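Local coordinates for capsular polysaccharide biosynthesis protein (Vibrio cholerae, PDB 1XPJ), which is of unknown function but is probably a haloacid dehalogenase-like hydrolase linked to capsular polysaccharide biosynthesis, at residues 12-21 / 68-78. Numbering follows the deposited sequence.
Sequences LTQANTSDYR and IITEWLDKHQV
Arg21 and Glu71 form a salt bridge where the loop following strand 3-6 of this HAD-like fold meets helix 66-75. Arg21 NH1 and Glu71 OE1 are 2.4 Å apart, too short to take literally, and Glu71 has a second conformer, so the exact geometry of the bridge is doubtful. Ile68 CG1 lies over one face of the Arg21 guanidinium, 3.7 Å from its NH1. The backbone O of Arg21 accepts a hydrogen bond from a water that is also weakly linked to His76 NE2. Trp72 turns its buried indole toward the loop, CG anti to the backbone N (chi1 -171°). Its NE1 is satisfied by Val23 O, just beyond the loop segment, and the imidazole of His76, one turn on, covers one face of the indole. Arg21 O lies in the indole plane at the CD1 edge, and at the far end of the ring Leu12 O comes within 3.4 Å of Trp72 CH2. Thr13 CG2 approaches that end obliquely; its OG1 accepts from Ala15 N, closing an ST turn. Beyond the Schellman motif that ends the helix, with Gln77 as its C-prime residue, Leu12 CD2 in one of its two conformers packs 4.2 Å from Val78 CG1.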
ATOM      1  N   LEU A  12      -2.175  12.147  19.329  1.00 23.55           N
ATOM      2  CA  LEU A  12      -1.919  11.379  20.540  1.00 23.31           C
ATOM      3  C   LEU A  12      -0.691  11.911  21.297  1.00 23.34           C
ATOM      4  O   LEU A  12      -0.488  11.562  22.459  1.00 23.40           O
ATOM      5  CB  LEU A  12      -1.767   9.897  20.203  1.00 23.10           C
ATOM      6  CG  LEU A  12      -3.009   8.999  20.233  0.50 23.43           C
ATOM      7  CD1 LEU A  12      -4.308   9.778  20.116  0.50 23.84           C
ATOM      8  CD2 LEU A  12      -2.937   7.923  19.156  0.50 23.62           C
ATOM      9  N   THR A  13       0.105  12.766  20.637  1.00 22.96           N
ATOM     10  CA  THR A  13       1.324  13.333  21.222  1.00 22.76           C
ATOM     11  C   THR A  13       1.295  14.867  21.245  1.00 22.46           C
ATOM     12  O   THR A  13       0.611  15.497  20.427  1.00 22.29           O
ATOM     13  CB  THR A  13       2.638  12.823  20.506  1.00 22.99           C
ATOM     14  OG1 THR A  13       2.942  13.650  19.375  1.00 22.55           O
ATOM     15  CG2 THR A  13       2.483  11.414  19.902  1.00 23.02           C
ATOM     16  N   GLN A  14       2.046  15.450  22.179  1.00 21.48           N
ATOM     17  CA  GLN A  14       2.169  16.894  22.295  1.00 21.41           C
ATOM     18  C   GLN A  14       3.231  17.443  21.355  1.00 21.37           C
ATOM     19  O   GLN A  14       3.480  18.658  21.322  1.00 21.16           O
ATOM     20  CB  GLN A  14       2.511  17.280  23.737  1.00 21.42           C
ATOM     21  CG  GLN A  14       1.410  16.955  24.732  1.00 22.52           C
ATOM     22  CD  GLN A  14       1.734  17.367  26.152  1.00 22.96           C
ATOM     23  OE1 GLN A  14       2.568  18.240  26.384  1.00 23.75           O
ATOM     24  NE2 GLN A  14       1.067  16.740  27.109  1.00 23.45           N
ATOM     25  N   ALA A  15       3.883  16.540  20.620  1.00 21.33           N
ATOM     26  CA  ALA A  15       4.929  16.906  19.666  1.00 21.77           C
ATOM     27  C   ALA A  15       5.976  17.865  20.235  1.00 21.63           C
ATOM     28  O   ALA A  15       6.401  18.780  19.554  1.00 21.86           O
ATOM     29  CB  ALA A  15       4.306  17.496  18.386  1.00 21.81           C
ATOM     30  N   ASN A  16       6.385  17.647  21.477  1.00 21.80           N
ATOM     31  CA  ASN A  16       7.330  18.543  22.152  1.00 22.26           C
ATOM     32  C   ASN A  16       8.796  18.244  21.828  1.00 22.42           C
ATOM     33  O   ASN A  16       9.675  19.065  22.107  1.00 22.59           O
ATOM     34  CB  ASN A  16       7.122  18.488  23.675  1.00 21.90           C
ATOM     35  CG  ASN A  16       7.226  17.068  24.224  1.00 21.09           C
ATOM     36  OD1 ASN A  16       6.498  16.165  23.790  1.00 17.99           O
ATOM     37  ND2 ASN A  16       8.141  16.863  25.165  1.00 19.26           N
ATOM     38  N   THR A  17       9.057  17.077  21.245  1.00 22.77           N
ATOM     39  CA  THR A  17      10.437  16.642  21.007  1.00 23.32           C
ATOM     40  C   THR A  17      10.580  15.764  19.757  1.00 23.51           C
ATOM     41  O   THR A  17       9.614  15.097  19.340  1.00 23.30           O
ATOM     42  CB  THR A  17      11.032  15.935  22.272  1.00 23.47           C
ATOM     43  OG1 THR A  17      12.425  15.654  22.066  1.00 23.78           O
ATOM     44  CG2 THR A  17      10.408  14.552  22.493  1.00 22.31           C
ATOM     45  N   SER A  18      11.783  15.779  19.165  1.00 23.10           N
ATOM     46  CA  SER A  18      12.063  14.971  17.968  1.00 23.22           C
ATOM     47  C   SER A  18      12.278  13.499  18.325  1.00 22.75           C
ATOM     48  O   SER A  18      12.091  12.613  17.488  1.00 23.14           O
ATOM     49  CB  SER A  18      13.252  15.520  17.155  1.00 23.26           C
ATOM     50  OG  SER A  18      14.073  16.418  17.899  1.00 24.01           O
ATOM     51  N   ASP A  19      12.673  13.252  19.572  1.00 22.21           N
ATOM     52  CA  ASP A  19      12.822  11.894  20.100  1.00 21.42           C
ATOM     53  C   ASP A  19      11.442  11.247  20.293  1.00 20.96           C
ATOM     54  O   ASP A  19      10.782  11.488  21.301  1.00 20.39           O
ATOM     55  CB  ASP A  19      13.605  11.941  21.429  1.00 21.17           C
ATOM     56  CG  ASP A  19      13.917  10.554  21.998  1.00 20.64           C
ATOM     57  OD1 ASP A  19      13.531   9.522  21.392  1.00 19.34           O
ATOM     58  OD2 ASP A  19      14.537  10.407  23.066  1.00 16.80           O
ATOM     59  N   TYR A  20      11.006  10.434  19.325  1.00 20.91           N
ATOM     60  CA  TYR A  20       9.682   9.786  19.419  1.00 21.23           C
ATOM     61  C   TYR A  20       9.492   8.811  20.614  1.00 21.19           C
ATOM     62  O   TYR A  20       8.387   8.683  21.129  1.00 21.42           O
ATOM     63  CB  TYR A  20       9.271   9.118  18.096  1.00 21.31           C
ATOM     64  CG  TYR A  20       9.119  10.072  16.924  1.00 22.57           C
ATOM     65  CD1 TYR A  20       8.278  11.210  17.000  1.00 22.89           C
ATOM     66  CD2 TYR A  20       9.803   9.841  15.737  1.00 21.99           C
ATOM     67  CE1 TYR A  20       8.138  12.072  15.934  1.00 21.45           C
ATOM     68  CE2 TYR A  20       9.667  10.706  14.661  1.00 23.63           C
ATOM     69  CZ  TYR A  20       8.833  11.810  14.763  1.00 23.15           C
ATOM     70  OH  TYR A  20       8.728  12.650  13.683  1.00 24.06           O
ATOM     71  N   ARG A  21      10.554   8.132  21.047  1.00 21.42           N
ATOM     72  CA  ARG A  21      10.600   7.339  22.258  1.00 21.41           C
ATOM     73  C   ARG A  21      10.040   8.070  23.468  1.00 21.12           C
ATOM     74  O   ARG A  21       9.343   7.522  24.275  1.00 21.06           O
ATOM     75  CB  ARG A  21      12.026   6.881  22.517  1.00 21.45           C
ATOM     76  CG  ARG A  21      12.063   5.366  22.720  1.00 22.27           C
ATOM     77  CD  ARG A  21      13.427   4.857  23.165  1.00 23.28           C
ATOM     78  NE  ARG A  21      14.178   4.350  22.018  1.00 25.25           N
ATOM     79  CZ  ARG A  21      13.716   3.233  21.430  1.00 26.25           C
ATOM     80  NH1 ARG A  21      12.601   2.671  21.869  1.00 26.29           N
ATOM     81  NH2 ARG A  21      14.458   2.617  20.505  1.00 26.86           N
ATOM     82  N   ILE A  68       9.187   1.617  17.542  1.00 21.52           N
ATOM     83  CA  ILE A  68       9.091   2.734  18.484  1.00 21.44           C
ATOM     84  C   ILE A  68       7.667   3.218  18.684  1.00 22.13           C
ATOM     85  O   ILE A  68       7.315   3.635  19.785  1.00 22.42           O
ATOM     86  CB  ILE A  68      10.029   3.895  18.067  1.00 21.35           C
ATOM     87  CG1 ILE A  68      11.447   3.587  18.529  1.00 20.77           C
ATOM     88  CG2 ILE A  68       9.587   5.247  18.657  1.00 20.25           C
ATOM     89  CD1 ILE A  68      12.518   4.316  17.744  1.00 21.64           C
ATOM     90  N   ILE A  69       6.845   3.141  17.634  1.00 22.45           N
ATOM     91  CA  ILE A  69       5.429   3.455  17.760  1.00 22.49           C
ATOM     92  C   ILE A  69       4.739   2.498  18.739  1.00 22.94           C
ATOM     93  O   ILE A  69       4.067   2.937  19.677  1.00 23.28           O
ATOM     94  CB  ILE A  69       4.730   3.416  16.390  1.00 22.77           C
ATOM     95  CG1 ILE A  69       5.227   4.551  15.492  1.00 21.01           C
ATOM     96  CG2 ILE A  69       3.180   3.415  16.542  1.00 21.42           C
ATOM     97  CD1 ILE A  69       4.798   4.392  14.042  1.00 20.67           C
ATOM     98  N   THR A  70       4.897   1.197  18.519  1.00 22.69           N
ATOM     99  CA  THR A  70       4.192   0.218  19.338  1.00 22.36           C
ATOM    100  C   THR A  70       4.644   0.307  20.785  1.00 22.36           C
ATOM    101  O   THR A  70       3.822   0.383  21.691  1.00 22.77           O
ATOM    102  CB  THR A  70       4.364  -1.210  18.772  1.00 22.19           C
ATOM    103  OG1 THR A  70       5.672  -1.705  19.070  0.50 21.41           O
ATOM    104  CG2 THR A  70       4.289  -1.200  17.246  0.50 22.37           C
ATOM    105  N   GLU A  71       5.956   0.322  20.986  1.00 22.57           N
ATOM    106  CA  GLU A  71       6.537   0.521  22.311  1.00 22.74           C
ATOM    107  C   GLU A  71       5.911   1.732  23.021  1.00 22.21           C
ATOM    108  O   GLU A  71       5.524   1.646  24.127  1.00 22.07           O
ATOM    109  CB  GLU A  71       8.067   0.670  22.196  1.00 22.80           C
ATOM    110  CG  GLU A  71       8.743   0.836  23.558  0.50 23.59           C
ATOM    111  CD  GLU A  71      10.209   1.204  23.438  0.50 25.52           C
ATOM    112  OE1 GLU A  71      10.506   2.371  23.090  0.50 26.20           O
ATOM    113  OE2 GLU A  71      11.057   0.323  23.700  0.50 25.36           O
ATOM    114  N   TRP A  72       5.817   2.867  22.322  1.00 21.48           N
ATOM    115  CA  TRP A  72       5.251   4.083  22.887  1.00 21.73           C
ATOM    116  C   TRP A  72       3.761   3.943  23.209  1.00 22.12           C
ATOM    117  O   TRP A  72       3.308   4.343  24.288  1.00 22.29           O
ATOM    118  CB  TRP A  72       5.495   5.272  21.957  1.00 21.51           C
ATOM    119  CG  TRP A  72       5.142   6.593  22.552  1.00 21.03           C
ATOM    120  CD1 TRP A  72       5.982   7.444  23.230  1.00 22.01           C
ATOM    121  CD2 TRP A  72       3.854   7.228  22.541  1.00 21.54           C
ATOM    122  NE1 TRP A  72       5.300   8.571  23.623  1.00 22.28           N
ATOM    123  CE2 TRP A  72       3.990   8.468  23.216  1.00 21.59           C
ATOM    124  CE3 TRP A  72       2.593   6.888  22.009  1.00 21.17           C
ATOM    125  CZ2 TRP A  72       2.913   9.365  23.376  1.00 21.26           C
ATOM    126  CZ3 TRP A  72       1.526   7.780  22.169  1.00 20.48           C
ATOM    127  CH2 TRP A  72       1.695   9.003  22.848  1.00 20.47           C
ATOM    128  N   LEU A  73       3.011   3.368  22.278  1.00 22.24           N
ATOM    129  CA  LEU A  73       1.592   3.110  22.491  1.00 22.64           C
ATOM    130  C   LEU A  73       1.382   2.233  23.726  1.00 22.63           C
ATOM    131  O   LEU A  73       0.581   2.588  24.598  1.00 22.51           O
ATOM    132  CB  LEU A  73       0.926   2.514  21.225  1.00 22.59           C
ATOM    133  CG  LEU A  73       0.835   3.441  19.996  1.00 21.45           C
ATOM    134  CD1 LEU A  73       0.639   2.649  18.730  1.00 19.41           C
ATOM    135  CD2 LEU A  73      -0.286   4.451  20.123  1.00 23.62           C
ATOM    136  N   ASP A  74       2.127   1.127  23.819  1.00 22.74           N
ATOM    137  CA  ASP A  74       2.081   0.243  25.004  1.00 23.08           C
ATOM    138  C   ASP A  74       2.427   0.930  26.328  1.00 23.06           C
ATOM    139  O   ASP A  74       1.735   0.741  27.341  1.00 22.84           O
ATOM    140  CB  ASP A  74       2.995  -0.974  24.821  1.00 23.23           C
ATOM    141  CG  ASP A  74       2.542  -1.880  23.684  1.00 24.49           C
ATOM    142  OD1 ASP A  74       1.371  -1.773  23.263  1.00 25.95           O
ATOM    143  OD2 ASP A  74       3.288  -2.730  23.149  1.00 26.24           O
ATOM    144  N   LYS A  75       3.510   1.705  26.313  1.00 23.25           N
ATOM    145  CA  LYS A  75       3.977   2.456  27.478  1.00 23.68           C
ATOM    146  C   LYS A  75       2.861   3.341  28.039  1.00 23.93           C
ATOM    147  O   LYS A  75       2.667   3.422  29.254  1.00 23.82           O
ATOM    148  CB  LYS A  75       5.191   3.307  27.085  1.00 23.87           C
ATOM    149  CG  LYS A  75       6.113   3.639  28.250  0.50 24.75           C
ATOM    150  CD  LYS A  75       6.169   5.136  28.503  0.50 25.76           C
ATOM    151  CE  LYS A  75       7.597   5.669  28.385  0.50 26.40           C
ATOM    152  NZ  LYS A  75       8.076   6.259  29.665  0.50 25.97           N
ATOM    153  N   HIS A  76       2.113   3.972  27.138  1.00 23.89           N
ATOM    154  CA  HIS A  76       1.117   4.956  27.528  1.00 24.06           C
ATOM    155  C   HIS A  76      -0.314   4.432  27.568  1.00 24.14           C
ATOM    156  O   HIS A  76      -1.258   5.207  27.732  1.00 23.80           O
ATOM    157  CB  HIS A  76       1.264   6.194  26.646  1.00 23.76           C
ATOM    158  CG  HIS A  76       2.564   6.901  26.862  1.00 24.39           C
ATOM    159  ND1 HIS A  76       2.884   7.515  28.054  1.00 24.62           N
ATOM    160  CD2 HIS A  76       3.647   7.046  26.062  1.00 24.52           C
ATOM    161  CE1 HIS A  76       4.100   8.028  27.971  1.00 24.72           C
ATOM    162  NE2 HIS A  76       4.587   7.753  26.775  1.00 24.48           N
ATOM    163  N   GLN A  77      -0.459   3.109  27.458  1.00 24.36           N
ATOM    164  CA  GLN A  77      -1.754   2.436  27.589  1.00 24.81           C
ATOM    165  C   GLN A  77      -2.756   2.993  26.577  1.00 24.97           C
ATOM    166  O   GLN A  77      -3.905   3.294  26.914  1.00 25.32           O
ATOM    167  CB  GLN A  77      -2.307   2.546  29.032  1.00 25.15           C
ATOM    168  CG  GLN A  77      -1.265   2.305  30.138  0.50 25.17           C
ATOM    169  CD  GLN A  77      -1.330   0.904  30.719  0.50 26.10           C
ATOM    170  OE1 GLN A  77      -1.574   0.734  31.918  0.50 26.61           O
ATOM    171  NE2 GLN A  77      -1.109  -0.101  29.878  0.50 26.18           N
ATOM    172  N   VAL A  78      -2.303   3.162  25.335  1.00 25.03           N
ATOM    173  CA  VAL A  78      -3.174   3.615  24.262  1.00 24.58           C
ATOM    174  C   VAL A  78      -3.797   2.370  23.642  1.00 25.27           C
ATOM    175  O   VAL A  78      -3.074   1.466  23.214  1.00 25.56           O
ATOM    176  CB  VAL A  78      -2.410   4.411  23.204  1.00 24.41           C
ATOM    177  CG1 VAL A  78      -3.381   5.095  22.204  1.00 23.64           C
ATOM    178  CG2 VAL A  78      -1.495   5.419  23.865  1.00 23.38           C
TER
HETATM  179  O   HOH W   1       7.853   8.581  26.592  1.00 64.53           O